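Local coordinates for phosphate-binding protein (Unidentified prokaryotic organism, PDB 3W9V) that binds phosphate as a secreted member of the PstS family of periplasmic-type solute-binding proteins and associates with human PON1, at residues 243-246 and 250-253. The protein carries 1 engineered substitution. Residues are numbered along the deposited sequence; the frame is centred on the assembly and turned at random. Where two conformers were deposited one is given.
Sequences EGKS and ANVS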
loop_
_atom_site.group_PDB
_atom_site.type_symbol
_atom_site.label_atom_id
_atom_site.label_comp_id
_atom_site.label_asym_id
_atom_site.label_seq_id
_atom_site.Cartn_x
_atom_site.Cartn_y
_atom_site.Cartn_z
ATOM N N GLU A 243 18.930 -4.417 17.474
ATOM C CA GLU A 243 17.575 -4.947 17.471
ATOM C C GLU A 243 16.796 -4.387 16.293
ATOM O O GLU A 243 17.047 -3.270 15.839
ATOM C CB GLU A 243 16.854 -4.606 18.777
ATOM C CG GLU A 243 17.478 -5.233 20.018
ATOM C CD GLU A 243 16.693 -4.940 21.283
ATOM O OE1 GLU A 243 15.767 -4.104 21.234
ATOM O OE2 GLU A 243 17.003 -5.549 22.328
ATOM N N GLY A 244 15.858 -5.179 15.789
ATOM C CA GLY A 244 14.926 -4.700 14.786
ATOM C C GLY A 244 13.928 -3.730 15.393
ATOM O O GLY A 244 13.906 -3.516 16.608
ATOM N N LYS A 245 13.089 -3.150 14.540
ATOM C CA LYS A 245 12.092 -2.179 14.968
ATOM C C LYS A 245 10.687 -2.706 14.735
ATOM O O LYS A 245 10.465 -3.578 13.894
ATOM C CB LYS A 245 12.262 -0.868 14.196
ATOM C CG LYS A 245 13.595 -0.173 14.410
ATOM C CD LYS A 245 13.759 0.271 15.855
ATOM C CE LYS A 245 14.990 1.149 16.022
ATOM N NZ LYS A 245 16.215 0.486 15.493
ATOM N N SER A 246 9.732 -2.162 15.477
ATOM C CA SER A 246 8.327 -2.448 15.239
ATOM C C SER A 246 7.884 -1.705 13.983
ATOM O O SER A 246 8.540 -0.760 13.558
ATOM C CB SER A 246 7.496 -1.958 16.416
ATOM O OG SER A 246 7.312 -0.556 16.317
ATOM N N ALA A 250 6.141 5.688 13.404
ATOM C CA ALA A 250 7.307 6.460 13.832
ATOM C C ALA A 250 8.627 5.845 13.367
ATOM O O ALA A 250 9.640 6.541 13.247
ATOM C CB ALA A 250 7.309 6.624 15.347
ATOM N N ASN A 251 8.615 4.542 13.109
ATOM C CA ASN A 251 9.823 3.854 12.673
ATOM C C ASN A 251 10.049 3.869 11.160
ATOM O O ASN A 251 11.080 3.403 10.691
ATOM C CB ASN A 251 9.851 2.428 13.222
ATOM C CG ASN A 251 10.024 2.395 14.729
ATOM O OD1 ASN A 251 10.768 3.200 15.299
ATOM N ND2 ASN A 251 9.336 1.474 15.383
ATOM N N VAL A 252 9.098 4.405 10.398
ATOM C CA VAL A 252 9.324 4.572 8.961
ATOM C C VAL A 252 9.231 6.030 8.494
ATOM O O VAL A 252 9.568 6.337 7.358
ATOM C CB VAL A 252 8.383 3.691 8.095
ATOM C CG1 VAL A 252 8.636 2.203 8.339
ATOM C CG2 VAL A 252 6.933 4.044 8.356
ATOM N N SER A 253 8.789 6.921 9.375
ATOM C CA SER A 253 8.557 8.315 9.000
ATOM C C SER A 253 9.814 9.060 8.530
ATOM O O SER A 253 9.752 9.860 7.593
ATOM C CB SER A 253 7.882 9.076 10.144
ATOM O OG SER A 253 8.618 8.942 11.346
#
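The amide nitrogen ND2 of Asn-251 lies 3.0 Å from the backbone O of Ser-246 and donates a hydrogen bond to it. The bond is somewhat bent, with an N-H...O angle of 149°, and the nitrogen approaches from above the carbonyl plane, 42° out of it, instead of lying on a lone pair. ND2 of Asn-251 is also 3.0 Å from OG of Ser-246, so the backbone and side-chain oxygens of one serine lie equally near the same nitrogen. That hydroxyl oxygen has hydrogen bonds of its own, with OD1 of Asp-224 and with the backbone N of Ala-248 between the two segments, which help to fix the position of the serine side chain.

With CG anti to its own carbonyl carbon (chi1 -68°), the asparagine carries its carboxamide toward Ser-246, and the group also rests against aliphatic carbon: CB of Lys-245 is 3.9 Å from ND2 and 4.0 Å from CG of Asn-251. Beyond CB the lysine chain bends at chi2 and chi4 and carries its ammonium away from the asparagine.

The arrangement is a local side-chain-to-backbone hydrogen bond spanning loop residues, with CA atoms of Lys-245 and Asn-251 6.8 Å apart. Backbone hydrogen bonds extend it outwards, Lys-245 pairing with Val-232 of strand 231-237 and Asn-251 with Tyr-293. Within the PBP superfamily domain, the bond joins the middle of the loop after strand 240-242 to its last residues before helix 253-257.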